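Local coordinates for ancylostoma secreted protein 1 (Necator americanus, PDB 3NT8) that is a secreted hookworm protein of two CAP domains, probably associated with the transition of infective larvae to parasitism, at residues A[67-72]-A[187-192]; A[344-349]-A[392-397]. All blocks are in the same frame, centred on the assembly; numbering follows the deposited sequence.

Contact 1 (A[67-72]-A[187-192]); sequences KNMYKL and PMWETG
K67 and E190 meet where a short loop of the N-terminal CAP domain is joined by the chain that follows strand 170-177 of the four-stranded sheet. One backbone bond crosses directly, from K67 N to E190 O at 3.2 Å. A water extends it, accepting from E190 N and donating to K67 O. With chi1 at 57° and the rest of the chain extended, the K67 methylenes cross E190 at a slant, CE lying 3.8 Å from E190 CB. The opposite charges lie near each other but beyond salt-bridge distance, K67 NZ staying 4.6 Å from E190 OE1. E190 OE1 instead accepts a hydrogen bond from a second water, which in turn accepts from N68 ND2; that amide nitrogen also bonds to S202. On the buried side, M69 bends at its second and third torsions (both 68°) and puts its methyl beside W189, whose indole packs on V51 of helix 34-52 and on F149 and V153 of helix 147-153. The touch is made at the root of that side chain, with M69 CE 3.9 Å from W189 CB.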
ATOM      1  N   LYS A  67      -3.270  13.749  -7.492  1.00 19.00           N
ATOM      2  CA  LYS A  67      -3.730  14.225  -6.208  1.00 17.42           C
ATOM      3  C   LYS A  67      -2.963  13.460  -5.140  1.00 16.84           C
ATOM      4  O   LYS A  67      -2.390  12.375  -5.423  1.00 16.02           O
ATOM      5  CB  LYS A  67      -5.235  14.030  -6.068  1.00 16.64           C
ATOM      6  CG  LYS A  67      -5.750  12.603  -6.252  1.00 20.27           C
ATOM      7  CD  LYS A  67      -7.281  12.562  -5.986  1.00 21.85           C
ATOM      8  CE  LYS A  67      -7.848  11.144  -6.079  1.00 26.20           C
ATOM      9  NZ  LYS A  67      -9.375  11.095  -6.244  1.00 28.35           N
ATOM     10  N   ASN A  68      -2.946  13.998  -3.918  1.00 15.63           N
ATOM     11  CA  ASN A  68      -2.212  13.338  -2.800  1.00 15.09           C
ATOM     12  C   ASN A  68      -0.727  13.003  -3.135  1.00 15.79           C
ATOM     13  O   ASN A  68      -0.190  12.001  -2.711  1.00 15.84           O
ATOM     14  CB  ASN A  68      -2.959  12.049  -2.366  1.00 15.02           C
ATOM     15  CG  ASN A  68      -4.394  12.306  -1.928  1.00 12.70           C
ATOM     16  OD1 ASN A  68      -4.715  13.369  -1.399  1.00 20.73           O
ATOM     17  ND2 ASN A  68      -5.240  11.319  -2.087  1.00 18.80           N
ATOM     18  N   MET A  69      -0.060  13.818  -3.945  1.00 17.29           N
ATOM     19  CA  MET A  69       1.367  13.593  -4.196  1.00 16.99           C
ATOM     20  C   MET A  69       2.151  14.264  -3.118  1.00 17.33           C
ATOM     21  O   MET A  69       2.170  15.504  -3.040  1.00 17.61           O
ATOM     22  CB  MET A  69       1.796  14.132  -5.549  1.00 17.10           C
ATOM     23  CG  MET A  69       3.283  13.955  -5.847  1.00 15.12           C
ATOM     24  SD  MET A  69       3.833  12.247  -6.075  1.00 17.02           S
ATOM     25  CE  MET A  69       3.072  11.714  -7.609  1.00 21.46           C
ATOM     26  N   TYR A  70       2.759  13.458  -2.248  1.00 17.57           N
ATOM     27  CA  TYR A  70       3.556  13.965  -1.103  1.00 17.50           C
ATOM     28  C   TYR A  70       5.009  14.386  -1.426  1.00 18.04           C
ATOM     29  O   TYR A  70       5.729  13.755  -2.234  1.00 17.04           O
ATOM     30  CB  TYR A  70       3.498  13.010   0.118  1.00 17.28           C
ATOM     31  CG  TYR A  70       2.205  13.122   0.884  1.00 17.19           C
ATOM     32  CD1 TYR A  70       2.171  13.780   2.122  1.00 16.98           C
ATOM     33  CD2 TYR A  70       1.003  12.706   0.324  1.00 15.35           C
ATOM     34  CE1 TYR A  70       1.019  13.967   2.798  1.00 15.78           C
ATOM     35  CE2 TYR A  70      -0.194  12.859   1.021  1.00 17.32           C
ATOM     36  CZ  TYR A  70      -0.185  13.467   2.237  1.00 21.55           C
ATOM     37  OH  TYR A  70      -1.403  13.607   2.883  1.00 26.07           O
ATOM     38  N   LYS A  71       5.389  15.492  -0.817  1.00 18.42           N
ATOM     39  CA  LYS A  71       6.753  16.006  -0.868  1.00 20.29           C
ATOM     40  C   LYS A  71       7.525  15.102   0.055  1.00 19.37           C
ATOM     41  O   LYS A  71       7.034  14.785   1.130  1.00 20.69           O
ATOM     42  CB  LYS A  71       6.788  17.415  -0.323  1.00 20.32           C
ATOM     43  CG  LYS A  71       8.119  18.107  -0.478  1.00 22.31           C
ATOM     44  CD  LYS A  71       8.024  19.583  -0.044  1.00 25.42           C
ATOM     45  CE  LYS A  71       9.425  20.293  -0.323  1.00 30.34           C
ATOM     46  NZ  LYS A  71       9.546  21.645   0.295  1.00 32.45           N
ATOM     47  N   LEU A  72       8.708  14.689  -0.366  1.00 17.99           N
ATOM     48  CA  LEU A  72       9.628  13.936   0.490  1.00 17.21           C
ATOM     49  C   LEU A  72      10.370  14.830   1.451  1.00 17.57           C
ATOM     50  O   LEU A  72      10.744  15.953   1.102  1.00 18.42           O
ATOM     51  CB  LEU A  72      10.644  13.139  -0.408  1.00 16.71           C
ATOM     52  CG  LEU A  72      10.013  12.200  -1.471  1.00 13.91           C
ATOM     53  CD1 LEU A  72      11.020  11.335  -2.316  1.00  7.99           C
ATOM     54  CD2 LEU A  72       9.056  11.258  -0.762  1.00 14.39           C
ATOM     55  N   PRO A 187      -1.721   1.474  -8.210  1.00 24.92           N
ATOM     56  CA  PRO A 187      -1.436   2.754  -8.840  1.00 24.61           C
ATOM     57  C   PRO A 187      -0.289   3.464  -8.152  1.00 22.82           C
ATOM     58  O   PRO A 187      -0.229   3.539  -6.913  1.00 24.15           O
ATOM     59  CB  PRO A 187      -2.731   3.538  -8.707  1.00 24.41           C
ATOM     60  CG  PRO A 187      -3.557   2.766  -7.655  1.00 26.53           C
ATOM     61  CD  PRO A 187      -3.131   1.352  -7.804  1.00 25.26           C
ATOM     62  N   MET A 188       0.640   3.943  -8.969  1.00 21.00           N
ATOM     63  CA  MET A 188       1.786   4.700  -8.446  1.00 20.22           C
ATOM     64  C   MET A 188       1.267   5.998  -7.827  1.00 19.65           C
ATOM     65  O   MET A 188       1.801   6.450  -6.816  1.00 19.99           O
ATOM     66  CB  MET A 188       2.808   4.944  -9.538  1.00 19.95           C
ATOM     67  CG  MET A 188       3.538   3.673  -9.878  1.00 17.59           C
ATOM     68  SD  MET A 188       4.735   3.748 -11.180  1.00 22.14           S
ATOM     69  CE  MET A 188       3.640   3.962 -12.598  1.00 11.71           C
ATOM     70  N   TRP A 189       0.172   6.529  -8.401  1.00 18.68           N
ATOM     71  CA  TRP A 189      -0.506   7.722  -7.869  1.00 18.84           C
ATOM     72  C   TRP A 189      -1.940   7.734  -8.418  1.00 20.07           C
ATOM     73  O   TRP A 189      -2.277   7.074  -9.447  1.00 18.72           O
ATOM     74  CB  TRP A 189       0.269   9.060  -8.242  1.00 16.85           C
ATOM     75  CG  TRP A 189       0.245   9.369  -9.747  1.00 17.58           C
ATOM     76  CD1 TRP A 189      -0.717  10.098 -10.442  1.00 18.54           C
ATOM     77  CD2 TRP A 189       1.219   8.980 -10.733  1.00 16.78           C
ATOM     78  NE1 TRP A 189      -0.380  10.200 -11.778  1.00 15.25           N
ATOM     79  CE2 TRP A 189       0.803   9.525 -11.983  1.00 17.77           C
ATOM     80  CE3 TRP A 189       2.413   8.254 -10.683  1.00 13.46           C
ATOM     81  CZ2 TRP A 189       1.507   9.298 -13.166  1.00 17.08           C
ATOM     82  CZ3 TRP A 189       3.130   8.070 -11.859  1.00 17.17           C
ATOM     83  CH2 TRP A 189       2.655   8.561 -13.092  1.00 17.16           C
ATOM     84  N   GLU A 190      -2.780   8.557  -7.801  1.00 21.94           N
ATOM     85  CA  GLU A 190      -4.162   8.665  -8.276  1.00 23.48           C
ATOM     86  C   GLU A 190      -4.315   9.855  -9.155  1.00 21.83           C
ATOM     87  O   GLU A 190      -3.847  10.932  -8.843  1.00 22.38           O
ATOM     88  CB  GLU A 190      -5.137   8.701  -7.095  1.00 24.33           C
ATOM     89  CG  GLU A 190      -5.291   7.312  -6.436  1.00 30.78           C
ATOM     90  CD  GLU A 190      -6.350   7.266  -5.346  1.00 34.41           C
ATOM     91  OE1 GLU A 190      -6.371   8.157  -4.461  1.00 36.95           O
ATOM     92  OE2 GLU A 190      -7.150   6.303  -5.381  1.00 39.00           O
ATOM     93  N   THR A 191      -4.933   9.655 -10.305  1.00 23.58           N
ATOM     94  CA  THR A 191      -5.209  10.782 -11.227  1.00 22.05           C
ATOM     95  C   THR A 191      -6.157  11.806 -10.525  1.00 22.74           C
ATOM     96  O   THR A 191      -7.221  11.443  -9.987  1.00 22.55           O
ATOM     97  CB  THR A 191      -5.732  10.278 -12.608  1.00 22.43           C
ATOM     98  OG1 THR A 191      -4.891   9.245 -13.123  1.00 17.03           O
ATOM     99  CG2 THR A 191      -5.746  11.375 -13.639  1.00 21.94           C
ATOM    100  N   GLY A 192      -5.726  13.068 -10.479  1.00 22.20           N
ATOM    101  CA  GLY A 192      -6.614  14.148 -10.082  1.00 23.53           C
ATOM    102  C   GLY A 192      -5.859  15.431 -10.117  1.00 24.72           C
ATOM    103  O   GLY A 192      -4.679  15.435 -10.461  1.00 25.99           O
TER
HETATM  104  O   HOH W   1      -2.060   9.501  -5.214  1.00 18.86           O
HETATM  105  O   HOH W   2      -4.163   8.912  -3.458  1.00 29.31           O

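Contact 2 (A[344-349]-A[392-397])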
ATOM      1  N   LEU A 344     -20.120 -17.950  -5.409  1.00 19.78           N
ATOM      2  CA  LEU A 344     -18.824 -18.516  -5.267  1.00 20.02           C
ATOM      3  C   LEU A 344     -18.835 -19.996  -5.628  1.00 20.86           C
ATOM      4  O   LEU A 344     -19.191 -20.848  -4.778  1.00 20.59           O
ATOM      5  CB  LEU A 344     -18.276 -18.274  -3.836  1.00 19.35           C
ATOM      6  CG  LEU A 344     -16.916 -18.887  -3.510  1.00 16.74           C
ATOM      7  CD1 LEU A 344     -15.772 -18.249  -4.318  1.00 16.50           C
ATOM      8  CD2 LEU A 344     -16.563 -18.805  -2.039  1.00 17.87           C
ATOM      9  N   THR A 345     -18.450 -20.279  -6.881  1.00 21.84           N
ATOM     10  CA  THR A 345     -18.485 -21.622  -7.436  1.00 24.46           C
ATOM     11  C   THR A 345     -17.102 -22.265  -7.491  1.00 25.76           C
ATOM     12  O   THR A 345     -16.055 -21.578  -7.423  1.00 26.16           O
ATOM     13  CB  THR A 345     -19.148 -21.737  -8.841  1.00 24.07           C
ATOM     14  OG1 THR A 345     -18.325 -21.102  -9.816  1.00 25.86           O
ATOM     15  CG2 THR A 345     -20.513 -21.124  -8.850  1.00 25.71           C
ATOM     16  N   THR A 346     -17.105 -23.600  -7.548  1.00 27.30           N
ATOM     17  CA  THR A 346     -15.874 -24.360  -7.662  1.00 28.96           C
ATOM     18  C   THR A 346     -15.268 -24.080  -9.042  1.00 29.26           C
ATOM     19  O   THR A 346     -14.054 -24.062  -9.167  1.00 30.03           O
ATOM     20  CB  THR A 346     -16.064 -25.918  -7.349  1.00 29.31           C
ATOM     21  OG1 THR A 346     -16.915 -26.526  -8.317  1.00 32.45           O
ATOM     22  CG2 THR A 346     -16.711 -26.111  -5.988  1.00 30.09           C
ATOM     23  N   ALA A 347     -16.115 -23.811 -10.049  1.00 29.49           N
ATOM     24  CA  ALA A 347     -15.670 -23.419 -11.390  1.00 29.69           C
ATOM     25  C   ALA A 347     -14.855 -22.113 -11.406  1.00 30.55           C
ATOM     26  O   ALA A 347     -13.812 -22.047 -12.105  1.00 30.00           O
ATOM     27  CB  ALA A 347     -16.843 -23.338 -12.373  1.00 29.44           C
ATOM     28  N   LEU A 348     -15.318 -21.093 -10.665  1.00 30.79           N
ATOM     29  CA  LEU A 348     -14.546 -19.828 -10.516  1.00 32.03           C
ATOM     30  C   LEU A 348     -13.337 -19.977  -9.615  1.00 31.85           C
ATOM     31  O   LEU A 348     -12.344 -19.269  -9.779  1.00 33.57           O
ATOM     32  CB  LEU A 348     -15.393 -18.693  -9.938  1.00 31.82           C
ATOM     33  CG  LEU A 348     -16.433 -18.001 -10.792  1.00 33.66           C
ATOM     34  CD1 LEU A 348     -17.227 -17.178  -9.831  1.00 38.19           C
ATOM     35  CD2 LEU A 348     -15.859 -17.104 -11.852  1.00 33.45           C
ATOM     36  N   TRP A 349     -13.461 -20.839  -8.616  1.00 32.70           N
ATOM     37  CA  TRP A 349     -12.367 -21.118  -7.659  1.00 32.35           C
ATOM     38  C   TRP A 349     -11.179 -21.784  -8.377  1.00 32.50           C
ATOM     39  O   TRP A 349     -10.013 -21.347  -8.263  1.00 32.17           O
ATOM     40  CB  TRP A 349     -12.857 -22.053  -6.541  1.00 32.06           C
ATOM     41  CG  TRP A 349     -11.879 -22.157  -5.408  1.00 34.71           C
ATOM     42  CD1 TRP A 349     -10.753 -22.942  -5.365  1.00 35.89           C
ATOM     43  CD2 TRP A 349     -11.916 -21.426  -4.166  1.00 33.92           C
ATOM     44  NE1 TRP A 349     -10.099 -22.751  -4.176  1.00 39.39           N
ATOM     45  CE2 TRP A 349     -10.786 -21.825  -3.420  1.00 36.56           C
ATOM     46  CE3 TRP A 349     -12.778 -20.459  -3.630  1.00 32.75           C
ATOM     47  CZ2 TRP A 349     -10.502 -21.307  -2.153  1.00 33.97           C
ATOM     48  CZ3 TRP A 349     -12.504 -19.961  -2.378  1.00 30.17           C
ATOM     49  CH2 TRP A 349     -11.375 -20.381  -1.654  1.00 32.53           C
ATOM     50  N   ASN A 392     -17.411 -17.622   2.514  1.00 17.86           N
ATOM     51  CA  ASN A 392     -16.781 -18.554   1.602  1.00 17.36           C
ATOM     52  C   ASN A 392     -17.459 -19.924   1.668  1.00 18.76           C
ATOM     53  O   ASN A 392     -16.813 -20.994   1.535  1.00 20.10           O
ATOM     54  CB  ASN A 392     -15.256 -18.640   1.772  1.00 16.19           C
ATOM     55  CG  ASN A 392     -14.531 -17.390   1.283  1.00 18.49           C
ATOM     56  OD1 ASN A 392     -15.133 -16.349   1.060  1.00 21.99           O
ATOM     57  ND2 ASN A 392     -13.242 -17.487   1.140  1.00 18.26           N
ATOM     58  N   TYR A 393     -18.767 -19.895   1.810  1.00 18.06           N
ATOM     59  CA  TYR A 393     -19.547 -21.084   1.577  1.00 20.70           C
ATOM     60  C   TYR A 393     -19.603 -21.389   0.067  1.00 20.74           C
ATOM     61  O   TYR A 393     -20.148 -20.587  -0.692  1.00 20.25           O
ATOM     62  CB  TYR A 393     -20.977 -20.867   2.117  1.00 20.17           C
ATOM     63  CG  TYR A 393     -21.101 -20.366   3.532  1.00 21.82           C
ATOM     64  CD1 TYR A 393     -20.409 -20.984   4.564  1.00 26.05           C
ATOM     65  CD2 TYR A 393     -21.992 -19.320   3.858  1.00 23.98           C
ATOM     66  CE1 TYR A 393     -20.544 -20.594   5.855  1.00 24.05           C
ATOM     67  CE2 TYR A 393     -22.140 -18.895   5.158  1.00 22.80           C
ATOM     68  CZ  TYR A 393     -21.391 -19.548   6.163  1.00 26.49           C
ATOM     69  OH  TYR A 393     -21.475 -19.193   7.482  1.00 28.61           O
ATOM     70  N   MET A 394     -19.072 -22.549  -0.339  1.00 22.34           N
ATOM     71  CA  MET A 394     -19.017 -22.964  -1.750  1.00 23.73           C
ATOM     72  C   MET A 394     -20.391 -23.284  -2.294  1.00 23.42           C
ATOM     73  O   MET A 394     -21.117 -24.131  -1.752  1.00 23.31           O
ATOM     74  CB  MET A 394     -18.097 -24.173  -1.981  1.00 24.41           C
ATOM     75  CG  MET A 394     -16.637 -23.940  -1.679  1.00 29.57           C
ATOM     76  SD  MET A 394     -15.851 -22.538  -2.545  1.00 39.92           S
ATOM     77  CE  MET A 394     -16.013 -23.094  -4.223  1.00 34.34           C
ATOM     78  N   GLY A 395     -20.714 -22.586  -3.376  1.00 23.60           N
ATOM     79  CA  GLY A 395     -21.989 -22.711  -4.059  1.00 23.24           C
ATOM     80  C   GLY A 395     -22.989 -21.671  -3.586  1.00 23.74           C
ATOM     81  O   GLY A 395     -24.149 -21.675  -4.043  1.00 24.32           O
ATOM     82  N   HIS A 396     -22.563 -20.784  -2.678  1.00 21.63           N
ATOM     83  CA  HIS A 396     -23.481 -19.756  -2.115  1.00 20.16           C
ATOM     84  C   HIS A 396     -23.142 -18.371  -2.669  1.00 19.52           C
ATOM     85  O   HIS A 396     -21.983 -18.122  -3.051  1.00 18.12           O
ATOM     86  CB  HIS A 396     -23.328 -19.724  -0.609  1.00 20.32           C
ATOM     87  CG  HIS A 396     -24.446 -19.040   0.115  1.00 23.33           C
ATOM     88  ND1 HIS A 396     -24.559 -17.666   0.172  1.00 20.04           N
ATOM     89  CD2 HIS A 396     -25.467 -19.538   0.865  1.00 24.31           C
ATOM     90  CE1 HIS A 396     -25.608 -17.346   0.907  1.00 23.66           C
ATOM     91  NE2 HIS A 396     -26.175 -18.460   1.340  1.00 27.31           N
ATOM     92  N   VAL A 397     -24.143 -17.485  -2.775  1.00 17.59           N
ATOM     93  CA  VAL A 397     -23.890 -16.122  -3.180  1.00 16.61           C
ATOM     94  C   VAL A 397     -23.001 -15.408  -2.132  1.00 16.22           C
ATOM     95  O   VAL A 397     -23.065 -15.698  -0.941  1.00 15.25           O
ATOM     96  CB  VAL A 397     -25.172 -15.332  -3.403  1.00 16.73           C
ATOM     97  CG1 VAL A 397     -26.002 -15.888  -4.624  1.00 16.74           C
ATOM     98  CG2 VAL A 397     -25.930 -15.350  -2.181  1.00 15.67           C
TER
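Two backbone hydrogen bonds join L344 to the 392-397 loop. L344 N donates to H396 O at 3.0 Å, and L344 O receives G395 N at 2.7 Å in a nearly straight bond. Both partners belong to the type II turn Y393-H396, closed by H396 N to Y393 O; G395 stands at its third position, where, at phi 95°, a side chain would be jammed against the preceding carbonyl oxygen. The apolar contacts centre on M394, folded back at chi2 and chi3 (-55° and -63°). Its sulfur rests 3.8 Å from L344 CD2, while its methyl reaches the start of the helix, 3.6 Å from T346 CG2. L344 CD2 also packs against N392, 3.7 Å from CA, and the amide of N392 is held by T360 and G357. One aromatic contact adds to these: M394 SD sits obliquely by W349, 4.5 Å from the centroid of the six-membered ring, the two side chains crossing at about a right angle. Within 344-349, T345 is the N-cap of helix 346-349, its OG1 accepting from L348 N at 3.1 Å. The arrangement is an N-capped short helix of the second CAP domain, joined to a type II turn by the two backbone bonds of L344 and, beside them, a Met-aromatic contact.

In the fold
The two contacts come in series: 67-72 pairs with 187-192 before 344-349 pairs with 392-397. Their centres lie 37 Å apart, on opposite sides of the chain's centre, with nearest atoms about 23 Å apart. The first segment of each lies in a different CAP domain, and the two domains repeat the same four-stranded sheet order, 73-74, 159-167, 170-177, 100-107 in one and 275-276, 369-376, 381-388, 305-311 in the other. In both contacts the second segment comes after the last strand along the chain of that sheet (170-177, 381-388) and returns to an earlier part of the same half of the chain: contact 1, partly buried, at the loop before strand 73-74; contact 2, at the surface, around helix 346-349. Neither bridges the two halves.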